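Putative tetR family transcriptional regulator (PDB 2Q24) probably binds regulatory DNA as a dimeric transcription factor of the TetR family. Local coordinates at residues A60-A65 and D109-V114; A64-E69 and I98-A103; R72-V77 and Q127-A132. All coordinates share one frame; numbering follows the deposited sequence. Where two conformers were deposited one is given.

Helix 58-75 is common to all three contacts. It leads from the helix-turn-helix part of this all-helical TetR-type chain into the C-terminal domain and meets three later helices, out of chain order. Contact 1 lies near its start, against helix 108-116; contact 2, which shares Ala64 and Ala65 with it, against helix 86-106; contact 3 at the far end, against helix 125-142, crossing both others along the chain. Centres lie about 11 Å (1 and 2), 12 Å (2 and 3) and 20 Å (1 and 3) apart. Leu111 packs on Tyr66 between the first two, while Tyr100 touches Leu73 and Ile129 of the third. One helix thus ties the probable DNA-binding region to the C-terminal helices.

Contact 1 (A60-A65 and D109-V114); sequences ALIEAA and DALRAV
Glu63 OE2 is held by a salt bridge to Arg67, one turn further along the same helix, while its OE1 lies against Val114 across the contact. At the dimer interface OE2 also has a long, weak ion pair with Arg67 of the second subunit, and it comes close to Glu63 OE2 of that subunit, so the two arginines probably offset the repulsion between the acids. Here, in the TetR fold, the start of helix 58-75, which leaves the probable DNA-binding domain, crosses helix 108-116 of the C-terminal domain. The short axes pass 9.1 Å apart, with 115° between their directions. No hydrogen bond joins the segments; aliphatic side chains fill the crossing. Ile62 carries most of it: CD1 reaches Ala110, while CG2 reaches Leu111 and, one turn on, Val114. Because CG1 stands anti to the carbonyl carbon (chi1 -68°), CD1 is carried to the methyl of Ala110, 3.7 Å from its CB. The other branch, CG2, projects anti to the backbone N and meets Leu111 CD2 at 4.1 Å. The Ile62 and Val114 side chains slide past each other in opposite directions, overlapping along their flanks. An alanine in place of Ile62 is likely to leave a gap opposite Ala110 and deprive Val114 CG2 of its main neighbour across the crossing. Phe28 of helix 17-31 also touches Ile62, so this side chain joins helix 17-31 to helix 108-116. On the Val114 side, CG1 and CG2 divide the work: CG1 lies 4.1 Å from Glu63 OE1, whereas CG2 presses on Ile62 CG2 at 3.4 Å, tighter than an ordinary carbon-carbon contact.

Contact 2 (A64-E69 and I98-A103); sequences AAYRNE and IDYATA
Helices 58-75 and 86-106 run nearly antiparallel here, their short axes 11.2 Å apart at an angle of 163°, with Glu69 facing Tyr100 and Tyr66 facing Ala103. That spacing is wide for two helices, and long side chains bridge it. Tyr66 and Tyr100 meet through their hydroxyls, Tyr66 OH lying 2.7 Å from Tyr100 OH in a hydrogen bond in which either could be the donor. Both side chains set CG anti to the backbone N, which sends both rings outward so that their phenolic ends converge. Beside the bond, Tyr66 CE1 packs 3.7 Å from Tyr100 CE1. The Tyr66 hydroxyl arrives at the edge of the Tyr100 ring, near its plane, while Tyr100 OH approaches the Tyr66 ring obliquely. Glu69 occupies the same Tyr100 edge further back: its CG is 3.8 Å from Tyr100 CD1. A bend at chi2 (79°) then turns the carboxylate toward the opposing backbone, placing OE2 3.4 Å from Tyr100 CA, and leaves its plane only 25° from that of the ring. Ala103 CB adds a looser contact with this oxygen at 4.3 Å. Around the pair, Tyr122 makes an edge-to-face contact with Tyr66, and Val70, Leu73 and Ile129 pack on Tyr100. Elsewhere on helix 58-75, Arg67 NH2 and Asn68 ND2 bond to Pro121 O and Asp124 OD1 of the second subunit. Across the contact itself, then, one hydrogen bond pairs the hydroxyls of two buried tyrosines, which gives this otherwise wide helix pair a polar link. Asp99, 6.8 Å away between OD2 and Glu69 OE2, is paired with Arg96, which probably tempers the effect of its charge on Glu69.

Contact 3 (R72-V77 and Q127-A132); sequences RLCDSV and QLIQSA
One face of the flat peptide group following Leu128 carries the sulfur of Cys74, whose SG sits almost directly above Leu128 C, 3.6 Å from it. Beyond the two segments, the indole of Trp93 from helix 86-106 touches Val77 and Ile129. The contact packs the end of helix 58-75 against helix 125-142 in the C-terminal domain of this TetR-type fold. Cys74 is its centre: SG stands anti to the carbonyl carbon (chi1 -65°) and rests on the backbone of the partner helix, flanked by Ile129 CG1 at 3.7 Å and Leu128 CB at 3.9 Å. The small methyl of Ala132 lets the backbones come near, its CB 4.1 Å from Cys74 CA and 3.8 Å from Val77 CG2. Leu73 crosses Ile129 at about a right angle, its CD2 branch against CG1. Near Ser76, Leu73 O accepts two side-chain bonds, one from Trp93 NE1 and the other from Ser76 OG at 2.8 Å, the serine oxygen lying 29° out of the carbonyl plane.

Contact 1 (A60-A65 and D109-V114)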
ATOM      1  N   ALA B  60      16.951   5.801   4.137  1.00 25.26           N
ATOM      2  CA  ALA B  60      15.628   6.419   4.069  1.00 26.26           C
ATOM      3  C   ALA B  60      15.208   6.577   2.590  1.00 24.99           C
ATOM      4  O   ALA B  60      14.040   6.368   2.234  1.00 24.89           O
ATOM      5  CB  ALA B  60      15.634   7.712   4.764  1.00 25.85           C
ATOM      6  N   LEU B  61      16.169   6.942   1.748  1.00 24.57           N
ATOM      7  CA  LEU B  61      15.936   7.021   0.280  1.00 23.03           C
ATOM      8  C   LEU B  61      15.555   5.676  -0.304  1.00 23.26           C
ATOM      9  O   LEU B  61      14.575   5.567  -1.038  1.00 23.15           O
ATOM     10  CB  LEU B  61      17.153   7.631  -0.464  1.00 23.17           C
ATOM     11  CG  LEU B  61      16.942   7.848  -1.964  1.00 24.57           C
ATOM     12  CD1 LEU B  61      15.734   8.782  -2.203  1.00 23.20           C
ATOM     13  CD2 LEU B  61      18.225   8.383  -2.661  1.00 23.18           C
ATOM     14  N   ILE B  62      16.319   4.635   0.018  1.00 22.93           N
ATOM     15  CA  ILE B  62      16.019   3.279  -0.476  1.00 22.51           C
ATOM     16  C   ILE B  62      14.632   2.838  -0.031  1.00 22.32           C
ATOM     17  O   ILE B  62      13.835   2.388  -0.849  1.00 22.49           O
ATOM     18  CB  ILE B  62      17.058   2.274   0.086  1.00 22.72           C
ATOM     19  CG1 ILE B  62      18.432   2.566  -0.540  1.00 22.84           C
ATOM     20  CG2 ILE B  62      16.643   0.815  -0.208  1.00 23.88           C
ATOM     21  CD1 ILE B  62      19.602   2.022   0.295  1.00 21.62           C
ATOM     22  N   GLU B  63      14.338   2.984   1.262  1.00 22.47           N
ATOM     23  CA  GLU B  63      12.993   2.589   1.767  1.00 22.92           C
ATOM     24  C   GLU B  63      11.860   3.326   1.070  1.00 23.02           C
ATOM     25  O   GLU B  63      10.891   2.704   0.593  1.00 22.90           O
ATOM     26  CB  GLU B  63      12.884   2.784   3.289  1.00 24.40           C
ATOM     27  CG  GLU B  63      11.458   2.534   3.740  1.00 25.87           C
ATOM     28  CD  GLU B  63      11.257   2.540   5.214  1.00 32.49           C
ATOM     29  OE1 GLU B  63      12.228   2.344   5.966  1.00 33.73           O
ATOM     30  OE2 GLU B  63      10.093   2.783   5.608  1.00 34.69           O
ATOM     31  N   ALA B  64      11.951   4.657   1.017  1.00 23.76           N
ATOM     32  CA  ALA B  64      10.936   5.475   0.306  1.00 25.30           C
ATOM     33  C   ALA B  64      10.759   5.093  -1.177  1.00 24.60           C
ATOM     34  O   ALA B  64       9.629   5.009  -1.689  1.00 24.04           O
ATOM     35  CB  ALA B  64      11.284   6.957   0.421  1.00 25.74           C
ATOM     36  N   ALA B  65      11.878   4.841  -1.861  1.00 24.25           N
ATOM     37  CA  ALA B  65      11.868   4.414  -3.276  1.00 23.86           C
ATOM     38  C   ALA B  65      11.133   3.095  -3.451  1.00 24.48           C
ATOM     39  O   ALA B  65      10.244   2.986  -4.340  1.00 24.72           O
ATOM     40  CB  ALA B  65      13.263   4.275  -3.822  1.00 24.42           C
ATOM     41  N   ASP B 109      20.718  -5.805  -2.430  1.00 31.07           N
ATOM     42  CA  ASP B 109      21.755  -5.319  -1.484  1.00 31.69           C
ATOM     43  C   ASP B 109      21.305  -4.036  -0.762  1.00 31.11           C
ATOM     44  O   ASP B 109      21.600  -3.851   0.434  1.00 31.51           O
ATOM     45  CB  ASP B 109      23.081  -5.034  -2.191  1.00 31.63           C
ATOM     46  CG  ASP B 109      23.809  -6.295  -2.640  1.00 36.05           C
ATOM     47  OD1 ASP B 109      23.393  -7.431  -2.279  1.00 40.58           O
ATOM     48  OD2 ASP B 109      24.813  -6.141  -3.366  1.00 41.04           O
ATOM     49  N   ALA B 110      20.642  -3.141  -1.496  1.00 30.51           N
ATOM     50  CA  ALA B 110      20.200  -1.869  -0.926  1.00 30.59           C
ATOM     51  C   ALA B 110      19.121  -2.118   0.120  1.00 30.77           C
ATOM     52  O   ALA B 110      19.159  -1.528   1.205  1.00 30.21           O
ATOM     53  CB  ALA B 110      19.705  -0.906  -2.026  1.00 31.34           C
ATOM     54  N   LEU B 111      18.162  -3.001  -0.203  1.00 30.49           N
ATOM     55  CA  LEU B 111      17.097  -3.370   0.729  1.00 31.19           C
ATOM     56  C   LEU B 111      17.659  -4.037   1.993  1.00 31.66           C
ATOM     57  O   LEU B 111      17.218  -3.754   3.097  1.00 32.07           O
ATOM     58  CB  LEU B 111      16.054  -4.254   0.038  1.00 30.64           C
ATOM     59  CG  LEU B 111      15.215  -3.522  -1.034  1.00 31.40           C
ATOM     60  CD1 LEU B 111      14.469  -4.534  -1.965  1.00 30.48           C
ATOM     61  CD2 LEU B 111      14.202  -2.481  -0.441  1.00 30.92           C
ATOM     62  N   ARG B 112      18.638  -4.915   1.810  1.00 32.51           N
ATOM     63  CA  ARG B 112      19.408  -5.506   2.931  1.00 34.19           C
ATOM     64  C   ARG B 112      19.983  -4.452   3.886  1.00 33.88           C
ATOM     65  O   ARG B 112      19.944  -4.629   5.105  1.00 34.19           O
ATOM     66  CB  ARG B 112      20.566  -6.312   2.375  1.00 35.09           C
ATOM     67  CG  ARG B 112      20.753  -7.692   2.998  1.00 39.80           C
ATOM     68  CD  ARG B 112      19.918  -8.732   2.212  1.00 46.32           C
ATOM     69  NE  ARG B 112      20.328  -8.939   0.805  1.00 49.81           N
ATOM     70  CZ  ARG B 112      21.578  -8.853   0.326  1.00 49.13           C
ATOM     71  NH1 ARG B 112      22.605  -8.552   1.121  1.00 50.69           N
ATOM     72  NH2 ARG B 112      21.803  -9.067  -0.968  1.00 48.01           N
ATOM     73  N   ALA B 113      20.505  -3.360   3.329  1.00 33.02           N
ATOM     74  CA  ALA B 113      21.171  -2.308   4.109  1.00 31.85           C
ATOM     75  C   ALA B 113      20.163  -1.484   4.920  1.00 31.72           C
ATOM     76  O   ALA B 113      20.483  -0.962   5.999  1.00 30.60           O
ATOM     77  CB  ALA B 113      21.980  -1.412   3.196  1.00 31.99           C
ATOM     78  N   VAL B 114      18.938  -1.382   4.409  1.00 30.44           N
ATOM     79  CA  VAL B 114      17.876  -0.776   5.190  1.00 30.34           C
ATOM     80  C   VAL B 114      17.578  -1.651   6.437  1.00 30.91           C
ATOM     81  O   VAL B 114      17.462  -1.119   7.554  1.00 30.47           O
ATOM     82  CB  VAL B 114      16.586  -0.588   4.369  1.00 30.28           C
ATOM     83  CG1 VAL B 114      15.491   0.007   5.231  1.00 29.14           C
ATOM     84  CG2 VAL B 114      16.842   0.305   3.164  1.00 30.14           C
TER

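Contact 2 (A64-E69 and I98-A103)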
ATOM      1  N   ALA B  64      11.951   4.657   1.017  1.00 23.76           N
ATOM      2  CA  ALA B  64      10.936   5.475   0.306  1.00 25.30           C
ATOM      3  C   ALA B  64      10.759   5.093  -1.177  1.00 24.60           C
ATOM      4  O   ALA B  64       9.629   5.009  -1.689  1.00 24.04           O
ATOM      5  CB  ALA B  64      11.284   6.957   0.421  1.00 25.74           C
ATOM      6  N   ALA B  65      11.878   4.841  -1.861  1.00 24.25           N
ATOM      7  CA  ALA B  65      11.868   4.414  -3.276  1.00 23.86           C
ATOM      8  C   ALA B  65      11.133   3.095  -3.451  1.00 24.48           C
ATOM      9  O   ALA B  65      10.244   2.986  -4.340  1.00 24.72           O
ATOM     10  CB  ALA B  65      13.263   4.275  -3.822  1.00 24.42           C
ATOM     11  N   TYR B  66      11.479   2.113  -2.605  1.00 23.39           N
ATOM     12  CA  TYR B  66      10.778   0.826  -2.635  1.00 22.94           C
ATOM     13  C   TYR B  66       9.266   1.010  -2.363  1.00 22.74           C
ATOM     14  O   TYR B  66       8.440   0.452  -3.095  1.00 23.70           O
ATOM     15  CB  TYR B  66      11.409  -0.195  -1.652  1.00 22.80           C
ATOM     16  CG  TYR B  66      10.676  -1.538  -1.682  1.00 24.13           C
ATOM     17  CD1 TYR B  66      10.905  -2.489  -2.718  1.00 28.04           C
ATOM     18  CD2 TYR B  66       9.758  -1.860  -0.683  1.00 25.64           C
ATOM     19  CE1 TYR B  66      10.216  -3.703  -2.720  1.00 28.23           C
ATOM     20  CE2 TYR B  66       9.092  -3.064  -0.684  1.00 27.34           C
ATOM     21  CZ  TYR B  66       9.311  -3.959  -1.709  1.00 28.50           C
ATOM     22  OH  TYR B  66       8.610  -5.140  -1.696  1.00 32.71           O
ATOM     23  N   ARG B  67       8.909   1.762  -1.325  1.00 22.81           N
ATOM     24  CA  ARG B  67       7.505   1.934  -0.969  1.00 23.77           C
ATOM     25  C   ARG B  67       6.743   2.642  -2.055  1.00 25.13           C
ATOM     26  O   ARG B  67       5.566   2.348  -2.315  1.00 24.72           O
ATOM     27  CB  ARG B  67       7.409   2.740   0.331  1.00 24.94           C
ATOM     28  CG  ARG B  67       7.846   1.927   1.533  1.00 23.77           C
ATOM     29  CD  ARG B  67       7.844   2.751   2.837  1.00 24.58           C
ATOM     30  NE  ARG B  67       6.503   3.209   3.208  1.00 27.06           N
ATOM     31  CZ  ARG B  67       6.206   3.822   4.337  1.00 25.52           C
ATOM     32  NH1 ARG B  67       7.181   4.081   5.216  1.00 24.41           N
ATOM     33  NH2 ARG B  67       4.950   4.193   4.582  1.00 25.25           N
ATOM     34  N   ASN B  68       7.401   3.623  -2.695  1.00 23.68           N
ATOM     35  CA  ASN B  68       6.780   4.312  -3.808  1.00 25.09           C
ATOM     36  C   ASN B  68       6.529   3.378  -4.987  1.00 25.13           C
ATOM     37  O   ASN B  68       5.482   3.467  -5.632  1.00 24.50           O
ATOM     38  CB  ASN B  68       7.687   5.487  -4.253  1.00 25.60           C
ATOM     39  CG  ASN B  68       7.083   6.264  -5.406  1.00 28.41           C
ATOM     40  OD1 ASN B  68       7.559   6.163  -6.521  1.00 28.49           O
ATOM     41  ND2 ASN B  68       6.039   7.055  -5.126  1.00 29.65           N
ATOM     42  N   GLU B  69       7.479   2.472  -5.267  1.00 24.36           N
ATOM     43  CA  GLU B  69       7.352   1.518  -6.369  1.00 24.86           C
ATOM     44  C   GLU B  69       6.132   0.580  -6.140  1.00 23.51           C
ATOM     45  O   GLU B  69       5.324   0.329  -7.048  1.00 24.25           O
ATOM     46  CB  GLU B  69       8.662   0.694  -6.514  1.00 25.69           C
ATOM     47  CG  GLU B  69       8.627  -0.441  -7.555  1.00 27.57           C
ATOM     48  CD  GLU B  69       8.806   0.005  -8.984  1.00 35.55           C
ATOM     49  OE1 GLU B  69       8.939   1.229  -9.255  1.00 34.97           O
ATOM     50  OE2 GLU B  69       8.822  -0.889  -9.867  1.00 36.58           O
ATOM     51  N   ILE B  98       5.982  -7.772 -12.911  1.00 23.20           N
ATOM     52  CA  ILE B  98       7.328  -8.296 -13.219  1.00 24.67           C
ATOM     53  C   ILE B  98       8.347  -7.170 -13.204  1.00 25.16           C
ATOM     54  O   ILE B  98       9.462  -7.363 -12.718  1.00 24.08           O
ATOM     55  CB  ILE B  98       7.376  -9.106 -14.554  1.00 25.89           C
ATOM     56  CG1 ILE B  98       6.544 -10.351 -14.365  1.00 25.91           C
ATOM     57  CG2 ILE B  98       8.845  -9.523 -14.945  1.00 27.32           C
ATOM     58  CD1 ILE B  98       7.165 -11.389 -13.424  1.00 33.96           C
ATOM     59  N   ASP B  99       7.961  -5.984 -13.695  1.00 23.84           N
ATOM     60  CA  ASP B  99       8.851  -4.775 -13.648  1.00 26.62           C
ATOM     61  C   ASP B  99       9.269  -4.456 -12.187  1.00 24.78           C
ATOM     62  O   ASP B  99      10.451  -4.210 -11.899  1.00 26.14           O
ATOM     63  CB  ASP B  99       8.137  -3.552 -14.203  1.00 27.66           C
ATOM     64  CG  ASP B  99       7.901  -3.606 -15.730  1.00 33.91           C
ATOM     65  OD1 ASP B  99       8.611  -4.335 -16.462  1.00 33.91           O
ATOM     66  OD2 ASP B  99       7.009  -2.837 -16.176  1.00 36.37           O
ATOM     67  N   TYR B 100       8.290  -4.475 -11.288  1.00 25.31           N
ATOM     68  CA  TYR B 100       8.483  -4.285  -9.839  1.00 24.14           C
ATOM     69  C   TYR B 100       9.378  -5.378  -9.231  1.00 24.93           C
ATOM     70  O   TYR B 100      10.322  -5.093  -8.491  1.00 25.61           O
ATOM     71  CB  TYR B 100       7.113  -4.282  -9.153  1.00 24.18           C
ATOM     72  CG  TYR B 100       7.172  -4.781  -7.734  1.00 24.12           C
ATOM     73  CD1 TYR B 100       7.724  -4.007  -6.722  1.00 24.44           C
ATOM     74  CD2 TYR B 100       6.725  -6.084  -7.417  1.00 22.51           C
ATOM     75  CE1 TYR B 100       7.816  -4.498  -5.412  1.00 27.05           C
ATOM     76  CE2 TYR B 100       6.796  -6.565  -6.098  1.00 28.34           C
ATOM     77  CZ  TYR B 100       7.366  -5.776  -5.119  1.00 25.96           C
ATOM     78  OH  TYR B 100       7.436  -6.248  -3.816  1.00 28.83           O
ATOM     79  N   ALA B 101       9.074  -6.637  -9.542  1.00 24.57           N
ATOM     80  CA  ALA B 101       9.824  -7.764  -8.945  1.00 26.39           C
ATOM     81  C   ALA B 101      11.287  -7.840  -9.431  1.00 27.55           C
ATOM     82  O   ALA B 101      12.205  -8.233  -8.683  1.00 28.92           O
ATOM     83  CB  ALA B 101       9.051  -9.076  -9.232  1.00 26.47           C
ATOM     84  N   THR B 102      11.494  -7.455 -10.676  1.00 28.29           N
ATOM     85  CA  THR B 102      12.832  -7.322 -11.271  1.00 29.64           C
ATOM     86  C   THR B 102      13.637  -6.255 -10.535  1.00 29.20           C
ATOM     87  O   THR B 102      14.826  -6.488 -10.171  1.00 28.94           O
ATOM     88  CB  THR B 102      12.725  -7.013 -12.794  1.00 29.99           C
ATOM     89  OG1 THR B 102      12.231  -8.202 -13.442  1.00 31.69           O
ATOM     90  CG2 THR B 102      14.105  -6.639 -13.404  1.00 32.83           C
ATOM     91  N   ALA B 103      13.015  -5.088 -10.327  1.00 28.39           N
ATOM     92  CA  ALA B 103      13.609  -4.001  -9.526  1.00 28.30           C
ATOM     93  C   ALA B 103      13.920  -4.432  -8.086  1.00 28.64           C
ATOM     94  O   ALA B 103      15.053  -4.200  -7.576  1.00 29.90           O
ATOM     95  CB  ALA B 103      12.729  -2.763  -9.569  1.00 28.19           C
TER

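Contact 3 (R72-V77 and Q127-A132)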
ATOM      1  N   ARG B  72       2.845   2.697  -6.505  1.00 23.08           N
ATOM      2  CA  ARG B  72       2.500   2.937  -7.924  1.00 24.10           C
ATOM      3  C   ARG B  72       1.911   1.682  -8.609  1.00 24.97           C
ATOM      4  O   ARG B  72       0.947   1.797  -9.357  1.00 24.33           O
ATOM      5  CB  ARG B  72       3.682   3.493  -8.705  1.00 25.35           C
ATOM      6  CG  ARG B  72       3.892   4.969  -8.302  1.00 26.90           C
ATOM      7  CD  ARG B  72       4.993   5.632  -9.159  1.00 35.88           C
ATOM      8  NE  ARG B  72       6.314   5.259  -8.663  1.00 40.98           N
ATOM      9  N   LEU B  73       2.474   0.519  -8.302  1.00 25.27           N
ATOM     10  CA  LEU B  73       2.003  -0.750  -8.834  1.00 24.51           C
ATOM     11  C   LEU B  73       0.551  -1.008  -8.388  1.00 24.22           C
ATOM     12  O   LEU B  73      -0.308  -1.327  -9.204  1.00 24.31           O
ATOM     13  CB  LEU B  73       2.928  -1.879  -8.377  1.00 24.35           C
ATOM     14  CG  LEU B  73       2.446  -3.275  -8.764  1.00 25.42           C
ATOM     15  CD1 LEU B  73       2.430  -3.417 -10.294  1.00 21.78           C
ATOM     16  CD2 LEU B  73       3.356  -4.333  -8.116  1.00 25.28           C
ATOM     17  N   CYS B  74       0.278  -0.853  -7.087  1.00 23.76           N
ATOM     18  CA  CYS B  74      -1.046  -1.089  -6.563  1.00 23.79           C
ATOM     19  C   CYS B  74      -2.096  -0.106  -7.071  1.00 24.09           C
ATOM     20  O   CYS B  74      -3.221  -0.481  -7.400  1.00 23.64           O
ATOM     21  CB  CYS B  74      -1.019  -1.113  -5.015  1.00 24.40           C
ATOM     22  SG  CYS B  74      -0.052  -2.496  -4.369  1.00 24.70           S
ATOM     23  N   ASP B  75      -1.676   1.133  -7.215  1.00 23.89           N
ATOM     24  CA  ASP B  75      -2.601   2.221  -7.452  1.00 24.60           C
ATOM     25  C   ASP B  75      -2.921   2.327  -8.958  1.00 22.97           C
ATOM     26  O   ASP B  75      -3.725   3.150  -9.330  1.00 24.87           O
ATOM     27  CB  ASP B  75      -1.951   3.511  -6.945  1.00 25.12           C
ATOM     28  CG  ASP B  75      -1.914   3.602  -5.386  1.00 26.19           C
ATOM     29  OD1 ASP B  75      -2.537   2.802  -4.718  1.00 28.88           O
ATOM     30  OD2 ASP B  75      -1.204   4.480  -4.878  1.00 29.72           O
ATOM     31  N   SER B  76      -2.231   1.545  -9.789  1.00 22.53           N
ATOM     32  CA  SER B  76      -2.536   1.506 -11.207  1.00 22.95           C
ATOM     33  C   SER B  76      -3.838   0.723 -11.470  1.00 21.86           C
ATOM     34  O   SER B  76      -4.406   0.850 -12.566  1.00 23.20           O
ATOM     35  CB  SER B  76      -1.364   0.842 -12.017  1.00 22.97           C
ATOM     36  OG  SER B  76      -1.225  -0.526 -11.678  1.00 25.35           O
ATOM     37  N   VAL B  77      -4.329  -0.053 -10.486  1.00 22.49           N
ATOM     38  CA  VAL B  77      -5.442  -0.985 -10.767  1.00 22.95           C
ATOM     39  C   VAL B  77      -6.761  -0.315 -11.184  1.00 23.80           C
ATOM     40  O   VAL B  77      -7.344  -0.707 -12.204  1.00 21.74           O
ATOM     41  CB  VAL B  77      -5.683  -1.988  -9.626  1.00 24.03           C
ATOM     42  CG1 VAL B  77      -7.008  -2.743  -9.846  1.00 25.80           C
ATOM     43  CG2 VAL B  77      -4.447  -2.971  -9.535  1.00 25.60           C
ATOM     44  N   GLN B 127       0.792  -7.792   1.208  1.00 24.54           N
ATOM     45  CA  GLN B 127      -0.670  -7.732   1.362  0.50 23.79           C
ATOM     46  C   GLN B 127      -1.289  -6.734   0.374  1.00 23.92           C
ATOM     47  O   GLN B 127      -2.339  -6.989  -0.224  1.00 23.70           O
ATOM     48  CB  GLN B 127      -1.028  -7.335   2.805  0.50 23.58           C
ATOM     49  CG  GLN B 127      -0.466  -8.290   3.881  0.50 25.76           C
ATOM     50  CD  GLN B 127       0.893  -7.879   4.485  0.50 28.44           C
ATOM     51  OE1 GLN B 127       1.929  -7.807   3.802  0.50 23.31           O
ATOM     52  NE2 GLN B 127       0.889  -7.658   5.800  0.50 30.53           N
ATOM     53  N   LEU B 128      -0.675  -5.562   0.253  1.00 22.27           N
ATOM     54  CA  LEU B 128      -1.192  -4.518  -0.659  1.00 22.61           C
ATOM     55  C   LEU B 128      -1.215  -5.061  -2.105  1.00 22.98           C
ATOM     56  O   LEU B 128      -2.203  -4.906  -2.847  1.00 22.84           O
ATOM     57  CB  LEU B 128      -0.294  -3.272  -0.588  1.00 22.10           C
ATOM     58  CG  LEU B 128      -0.337  -2.434   0.704  1.00 23.06           C
ATOM     59  CD1 LEU B 128       0.841  -1.435   0.696  1.00 25.63           C
ATOM     60  CD2 LEU B 128      -1.653  -1.693   0.760  1.00 23.87           C
ATOM     61  N   ILE B 129      -0.107  -5.701  -2.495  1.00 22.41           N
ATOM     62  CA  ILE B 129       0.010  -6.171  -3.884  1.00 21.91           C
ATOM     63  C   ILE B 129      -0.900  -7.365  -4.110  1.00 21.53           C
ATOM     64  O   ILE B 129      -1.554  -7.468  -5.134  1.00 22.42           O
ATOM     65  CB  ILE B 129       1.428  -6.602  -4.191  1.00 22.64           C
ATOM     66  CG1 ILE B 129       2.336  -5.358  -4.208  1.00 23.70           C
ATOM     67  CG2 ILE B 129       1.446  -7.334  -5.566  1.00 23.41           C
ATOM     68  CD1 ILE B 129       3.826  -5.699  -4.138  1.00 26.05           C
ATOM     69  N   GLN B 130      -0.962  -8.256  -3.152  1.00 22.26           N
ATOM     70  CA  GLN B 130      -1.977  -9.356  -3.261  1.00 23.71           C
ATOM     71  C   GLN B 130      -3.415  -8.839  -3.401  1.00 24.38           C
ATOM     72  O   GLN B 130      -4.247  -9.404  -4.156  1.00 24.70           O
ATOM     73  CB  GLN B 130      -1.826 -10.351  -2.133  1.00 25.25           C
ATOM     74  CG  GLN B 130      -0.657 -11.297  -2.454  1.00 31.30           C
ATOM     75  CD  GLN B 130      -0.345 -12.346  -1.369  1.00 37.39           C
ATOM     76  OE1 GLN B 130       0.667 -13.082  -1.433  1.00 38.85           O
ATOM     77  NE2 GLN B 130      -1.197 -12.412  -0.386  1.00 36.66           N
ATOM     78  N   SER B 131      -3.730  -7.739  -2.712  1.00 22.98           N
ATOM     79  CA  SER B 131      -5.074  -7.189  -2.808  1.00 23.11           C
ATOM     80  C   SER B 131      -5.337  -6.570  -4.156  1.00 24.01           C
ATOM     81  O   SER B 131      -6.443  -6.660  -4.664  1.00 23.42           O
ATOM     82  CB  SER B 131      -5.313  -6.180  -1.677  1.00 24.05           C
ATOM     83  OG  SER B 131      -6.684  -5.797  -1.618  1.00 27.34           O
ATOM     84  N   ALA B 132      -4.302  -5.967  -4.757  1.00 23.38           N
ATOM     85  CA  ALA B 132      -4.420  -5.375  -6.113  1.00 24.84           C
ATOM     86  C   ALA B 132      -4.719  -6.502  -7.098  1.00 24.58           C
ATOM     87  O   ALA B 132      -5.557  -6.389  -7.989  1.00 25.51           O
ATOM     88  CB  ALA B 132      -3.099  -4.686  -6.481  1.00 24.53           C
TER